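Local atomic coordinates of hypothetical protein (Enterococcus faecalis, PDB entry 2OX7), a protein that is of unknown function, a member of the YopX family whose chain folds into several small antiparallel beta sheets. Residues F7-T12 / E19-L24; N29-I34 / Y65-S70. All coordinates share one frame; numbering follows the deposited sequence.

Contact 1: F7-T12 / E19-L24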
loop_
_atom_site.group_PDB
_atom_site.type_symbol
_atom_site.label_atom_id
_atom_site.label_comp_id
_atom_site.label_asym_id
_atom_site.label_seq_id
_atom_site.Cartn_x
_atom_site.Cartn_y
_atom_site.Cartn_z
ATOM N N PHE A 7 19.683 -6.354 12.803
ATOM C CA PHE A 7 18.875 -6.208 14.000
ATOM C C PHE A 7 19.564 -5.389 15.065
ATOM O O PHE A 7 20.795 -5.436 15.194
ATOM C CB PHE A 7 18.514 -7.590 14.619
ATOM C CG PHE A 7 17.781 -8.485 13.669
ATOM C CD1 PHE A 7 16.402 -8.359 13.490
ATOM C CD2 PHE A 7 18.476 -9.428 12.931
ATOM C CE1 PHE A 7 15.729 -9.186 12.568
ATOM C CE2 PHE A 7 17.830 -10.235 12.017
ATOM C CZ PHE A 7 16.449 -10.114 11.838
ATOM N N ARG A 8 18.755 -4.676 15.840
ATOM C CA ARG A 8 19.210 -4.016 17.083
ATOM C C ARG A 8 18.295 -4.482 18.214
ATOM O O ARG A 8 17.186 -4.984 17.974
ATOM C CB ARG A 8 19.198 -2.486 16.972
ATOM C CG ARG A 8 17.807 -1.904 16.854
ATOM C CD ARG A 8 17.822 -0.413 16.613
ATOM N NE ARG A 8 16.443 0.115 16.644
ATOM C CZ ARG A 8 16.134 1.386 16.389
ATOM N NH1 ARG A 8 17.098 2.224 16.046
ATOM N NH2 ARG A 8 14.862 1.787 16.434
ATOM N N ALA A 9 18.766 -4.338 19.455
ATOM C CA ALA A 9 18.004 -4.805 20.610
ATOM C C ALA A 9 18.064 -3.804 21.743
ATOM O O ALA A 9 19.118 -3.229 22.021
ATOM C CB ALA A 9 18.520 -6.134 21.103
ATOM N N TRP A 10 16.917 -3.564 22.350
ATOM C CA TRP A 10 16.833 -2.683 23.505
ATOM C C TRP A 10 16.842 -3.620 24.683
ATOM O O TRP A 10 16.005 -4.515 24.765
ATOM C CB TRP A 10 15.534 -1.903 23.482
ATOM C CG TRP A 10 15.282 -1.052 24.704
ATOM C CD1 TRP A 10 14.265 -1.209 25.610
ATOM C CD2 TRP A 10 16.024 0.095 25.121
ATOM N NE1 TRP A 10 14.338 -0.227 26.568
ATOM C CE2 TRP A 10 15.406 0.584 26.296
ATOM C CE3 TRP A 10 17.143 0.769 24.609
ATOM C CZ2 TRP A 10 15.870 1.718 26.975
ATOM C CZ3 TRP A 10 17.625 1.872 25.289
ATOM C CH2 TRP A 10 16.977 2.345 26.469
ATOM N N ASP A 11 17.829 -3.429 25.558
ATOM C CA ASP A 11 17.942 -4.202 26.801
ATOM C C ASP A 11 17.151 -3.435 27.840
ATOM O O ASP A 11 17.546 -2.346 28.214
ATOM C CB ASP A 11 19.410 -4.262 27.200
ATOM C CG ASP A 11 19.662 -5.068 28.479
ATOM O OD1 ASP A 11 18.727 -5.284 29.290
ATOM O OD2 ASP A 11 20.832 -5.494 28.632
ATOM N N THR A 12 16.026 -3.992 28.267
ATOM C CA THR A 12 15.091 -3.275 29.132
ATOM C C THR A 12 15.392 -3.504 30.602
ATOM O O THR A 12 14.544 -3.240 31.457
ATOM C CB THR A 12 13.648 -3.748 28.928
ATOM O OG1 THR A 12 13.460 -4.987 29.624
ATOM C CG2 THR A 12 13.346 -3.951 27.467
ATOM N N GLU A 19 23.636 -2.601 19.218
ATOM C CA GLU A 19 23.609 -2.616 17.759
ATOM C C GLU A 19 24.073 -3.934 17.180
ATOM O O GLU A 19 24.857 -4.663 17.800
ATOM C CB GLU A 19 24.435 -1.468 17.175
ATOM C CG GLU A 19 24.000 -0.104 17.655
ATOM C CD GLU A 19 22.592 0.276 17.191
ATOM O OE1 GLU A 19 22.120 -0.238 16.146
ATOM O OE2 GLU A 19 21.959 1.103 17.880
ATOM N N ASN A 20 23.581 -4.228 15.980
ATOM C CA ASN A 20 24.081 -5.306 15.164
ATOM C C ASN A 20 24.156 -6.634 15.893
ATOM O O ASN A 20 25.205 -7.303 15.891
ATOM C CB ASN A 20 25.425 -4.935 14.540
ATOM C CG ASN A 20 25.467 -5.221 13.060
ATOM O OD1 ASN A 20 26.299 -4.663 12.334
ATOM N ND2 ASN A 20 24.588 -6.112 12.595
ATOM N N VAL A 21 23.024 -7.020 16.478
ATOM C CA VAL A 21 22.871 -8.289 17.226
ATOM C C VAL A 21 22.314 -9.407 16.342
ATOM O O VAL A 21 21.689 -9.135 15.305
ATOM C CB VAL A 21 21.941 -8.143 18.475
ATOM C CG1 VAL A 21 22.382 -6.989 19.390
ATOM C CG2 VAL A 21 20.443 -7.989 18.098
ATOM N N THR A 22 22.522 -10.661 16.759
ATOM C CA THR A 22 21.900 -11.797 16.080
ATOM C C THR A 22 20.927 -12.466 17.031
ATOM O O THR A 22 21.340 -13.076 18.013
ATOM C CB THR A 22 22.955 -12.820 15.603
ATOM O OG1 THR A 22 23.913 -12.152 14.773
ATOM C CG2 THR A 22 22.305 -13.941 14.797
ATOM N N PRO A 23 19.616 -12.333 16.772
ATOM C CA PRO A 23 18.625 -12.924 17.665
ATOM C C PRO A 23 18.451 -14.415 17.380
ATOM O O PRO A 23 18.481 -14.834 16.219
ATOM C CB PRO A 23 17.347 -12.146 17.320
ATOM C CG PRO A 23 17.505 -11.802 15.880
ATOM C CD PRO A 23 18.980 -11.630 15.634
ATOM N N LEU A 24 18.325 -15.224 18.437
ATOM C CA LEU A 24 18.188 -16.674 18.254
ATOM C C LEU A 24 16.824 -17.135 18.753
ATOM O O LEU A 24 16.456 -16.868 19.895
ATOM C CB LEU A 24 19.331 -17.441 18.964
ATOM C CG LEU A 24 20.716 -17.553 18.297
ATOM C CD1 LEU A 24 21.322 -16.221 17.925
ATOM C CD2 LEU A 24 21.703 -18.297 19.222
HETATM O O HOH W 1 22.144 -8.033 12.926
HETATM O O HOH W 2 19.948 2.158 16.677
#
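The sharp corner at Asn20, where the chain leaves the sheet of strand 16-19 and starts strand 21-25 of another sheet, folds against Phe7 at the head of strand 7-11. Asn20 has left-handed helical backbone angles, and the residue after it, Val21, gives its N-H to Phe7 O: the two atoms are 3.0 Å apart and the N-H...O angle is 149°. Past the corner the strands diverge, their short axes crossing at 79°, so side chains take over from backbone pairing. Phe7 CG lies opposite the carbonyl carbon (chi1 -58°), which brings one ring face under Pro23. The two side chains cross at about a right angle; Pro23 CG makes a CH-pi contact 4.0 Å from the Phe7 centroid, displaced from the ring centre, and Pro23 CD comes to 3.5 Å from Phe7 CD2. Val21 CG2 fills in beside this pair, 4.0 Å from Ala9 CB and touching Phe7 CB as well. The contact thus joins two beta sheets at a chain corner, largely through buried apolar groups, and Pro5 of the second subunit also packs on Phe7. Two waters serve the polar groups around it. One accepts from Phe7 N and donates to Val21 O, 2.7 Å away, with a weak bond from Asn20 ND2; Asn20 OD1 takes a hydrogen bond from Lys6. The other accepts from Arg8 NH1 and donates to Glu19 OE2 at 2.6 Å, linking opposite charges that do not meet directly. Extended from CG to NE, the Arg8 chain carries its guanidinium away from the corner, where NH2 bonds Glu83 O and makes a salt bridge with Asp85.

Contact 2: N29-I34 / Y65-S70; sequences NSMIAI and YVIMQS
One face of the Tyr65 ring is covered by Ile34: its CG2 methyl sits over the ring centre, 4.2 Å from the centroid and only 4° off the normal, a nearly head-on CH-pi contact. The Phe63 ring meets that of Tyr65 with the planes at about 50°, and the Tyr65 hydroxyl is hydrogen-bonded to Asp55. The other branch of Ile34 runs toward Ile67, the two side chains running antiparallel alongside each other, with Ile34 CD1 3.9 Å from Ile67 CD1. Met31, a selenomethionine, reaches down beside them. Its CG is anti to the backbone N (chi1 -173°) and the chain stays straight as far as SE, then bends, which lays CE by the Tyr65 backbone, 3.9 Å from Tyr65 CB. SE rests on the Ile67 side chain, 3.6 Å from Ile67 CD1; its still shorter approach to Ile67 CG1 is tight enough to be read with caution. No hydrogen bond spans the two segments, whose strands cross almost perpendicularly, with their axes 9.6 Å apart: this is orthogonal packing of two beta sheets. A classic beta bulge, Ile32 and Ala33 opposite Leu24, interrupts strand 31-41 here. Met31 also touches Phe25 and Phe63, while Ile67 reaches Phe7 of strand 7-11 and Pro23 of strand 21-25.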
loop_
_atom_site.group_PDB
_atom_site.type_symbol
_atom_site.label_atom_id
_atom_site.label_comp_id
_atom_site.label_asym_id
_atom_site.label_seq_id
_atom_site.Cartn_x
_atom_site.Cartn_y
_atom_site.Cartn_z
ATOM N N ASN A 29 8.877 -19.641 17.835
ATOM C CA ASN A 29 8.952 -18.182 17.646
ATOM C C ASN A 29 9.223 -17.361 18.918
ATOM O O ASN A 29 8.877 -16.180 18.996
ATOM C CB ASN A 29 7.710 -17.649 16.910
ATOM C CG ASN A 29 7.640 -18.104 15.459
ATOM O OD1 ASN A 29 8.581 -18.714 14.934
ATOM N ND2 ASN A 29 6.521 -17.815 14.804
ATOM N N SER A 30 9.839 -17.989 19.915
ATOM C CA SER A 30 10.258 -17.267 21.106
ATOM C C SER A 30 11.754 -17.049 21.021
ATOM O O SER A 30 12.501 -17.990 20.757
ATOM C CB SER A 30 9.918 -18.049 22.372
ATOM O OG SER A 30 8.543 -18.392 22.398
HETATM N N MSE A 31 12.183 -15.806 21.213
HETATM C CA MSE A 31 13.608 -15.521 21.298
HETATM C C MSE A 31 14.153 -16.058 22.614
HETATM O O MSE A 31 13.674 -15.687 23.695
HETATM C CB MSE A 31 13.902 -14.041 21.192
HETATM C CG MSE A 31 15.372 -13.749 21.100
HETATM SE SE MSE A 31 15.755 -11.856 20.981
HETATM C CE MSE A 31 14.576 -11.162 22.377
ATOM N N ILE A 32 15.137 -16.942 22.503
ATOM C CA ILE A 32 15.683 -17.622 23.677
ATOM C C ILE A 32 17.150 -17.270 23.918
ATOM O O ILE A 32 17.693 -17.547 24.994
ATOM C CB ILE A 32 15.433 -19.155 23.638
ATOM C CG1 ILE A 32 16.092 -19.802 22.405
ATOM C CG2 ILE A 32 13.921 -19.449 23.721
ATOM C CD1 ILE A 32 16.151 -21.357 22.451
ATOM N N ALA A 33 17.785 -16.639 22.930
ATOM C CA ALA A 33 19.166 -16.180 23.080
ATOM C C ALA A 33 19.446 -14.965 22.222
ATOM O O ALA A 33 18.699 -14.655 21.287
ATOM C CB ALA A 33 20.164 -17.309 22.743
ATOM N N ILE A 34 20.539 -14.291 22.545
ATOM C CA ILE A 34 21.034 -13.217 21.719
ATOM C C ILE A 34 22.555 -13.260 21.661
ATOM O O ILE A 34 23.230 -13.379 22.694
ATOM C CB ILE A 34 20.471 -11.839 22.189
ATOM C CG1 ILE A 34 20.791 -10.736 21.184
ATOM C CG2 ILE A 34 20.920 -11.485 23.617
ATOM C CD1 ILE A 34 19.953 -9.476 21.422
ATOM N N TYR A 65 15.059 -8.379 26.340
ATOM C CA TYR A 65 15.557 -7.799 25.090
ATOM C C TYR A 65 14.414 -7.676 24.100
ATOM O O TYR A 65 13.613 -8.606 23.955
ATOM C CB TYR A 65 16.670 -8.653 24.502
ATOM C CG TYR A 65 17.874 -8.788 25.410
ATOM C CD1 TYR A 65 18.924 -7.883 25.356
ATOM C CD2 TYR A 65 17.951 -9.832 26.341
ATOM C CE1 TYR A 65 20.026 -8.011 26.193
ATOM C CE2 TYR A 65 19.044 -9.970 27.177
ATOM C CZ TYR A 65 20.075 -9.060 27.106
ATOM O OH TYR A 65 21.174 -9.213 27.939
ATOM N N VAL A 66 14.335 -6.516 23.444
ATOM C CA VAL A 66 13.279 -6.238 22.469
ATOM C C VAL A 66 13.983 -6.071 21.128
ATOM O O VAL A 66 14.804 -5.162 20.988
ATOM C CB VAL A 66 12.518 -4.945 22.841
ATOM C CG1 VAL A 66 11.535 -4.545 21.740
ATOM C CG2 VAL A 66 11.794 -5.104 24.196
ATOM N N ILE A 67 13.681 -6.936 20.159
ATOM C CA ILE A 67 14.372 -6.902 18.854
ATOM C C ILE A 67 13.633 -5.990 17.865
ATOM O O ILE A 67 12.381 -5.929 17.879
ATOM C CB ILE A 67 14.511 -8.310 18.240
ATOM C CG1 ILE A 67 15.292 -9.227 19.177
ATOM C CG2 ILE A 67 15.247 -8.272 16.888
ATOM C CD1 ILE A 67 16.801 -8.946 19.227
HETATM N N MSE A 68 14.422 -5.294 17.030
HETATM C CA MSE A 68 13.891 -4.413 15.977
HETATM C C MSE A 68 14.730 -4.654 14.750
HETATM O O MSE A 68 15.961 -4.764 14.854
HETATM C CB MSE A 68 13.974 -2.941 16.392
HETATM C CG MSE A 68 13.007 -2.558 17.507
HETATM SE SE MSE A 68 13.680 -0.962 18.454
HETATM C CE MSE A 68 14.723 -1.894 19.868
ATOM N N GLN A 69 14.085 -4.716 13.578
ATOM C CA GLN A 69 14.810 -5.025 12.365
ATOM C C GLN A 69 14.962 -3.773 11.519
ATOM O O GLN A 69 14.098 -2.893 11.538
ATOM C CB GLN A 69 14.054 -6.102 11.561
ATOM C CG GLN A 69 14.811 -6.528 10.314
ATOM C CD GLN A 69 14.205 -7.769 9.626
ATOM O OE1 GLN A 69 13.253 -8.375 10.132
ATOM N NE2 GLN A 69 14.804 -8.165 8.505
ATOM N N SER A 70 16.053 -3.708 10.781
ATOM C CA SER A 70 16.193 -2.644 9.769
ATOM C C SER A 70 15.165 -2.778 8.650
ATOM O O SER A 70 14.942 -3.898 8.096
ATOM C CB SER A 70 17.578 -2.650 9.180
ATOM O OG SER A 70 17.684 -1.740 8.080
#

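How the contacts relate
Both segments of contact 1 precede those of contact 2 in sequence, yet the centres of the two contacts lie about 6 Å apart, and they join the same two antiparallel sheets. Strands 7-11 and 65-71 are neighbours in one sheet, with a probable hydrogen bond between Trp10 O and Val66 N (2.9 Å); strands 21-25 and 31-41 are neighbours in the other, where Leu24 O and Ile32 N are likewise 2.9 Å apart. Contact 1 includes the corner at which the chain passes from the first sheet to the second, and contact 2 packs the neighbouring strands 65-71 and 31-41 against each other. Both contacts also touch the second subunit, so this junction of two sheets lies next to an interface between subunits.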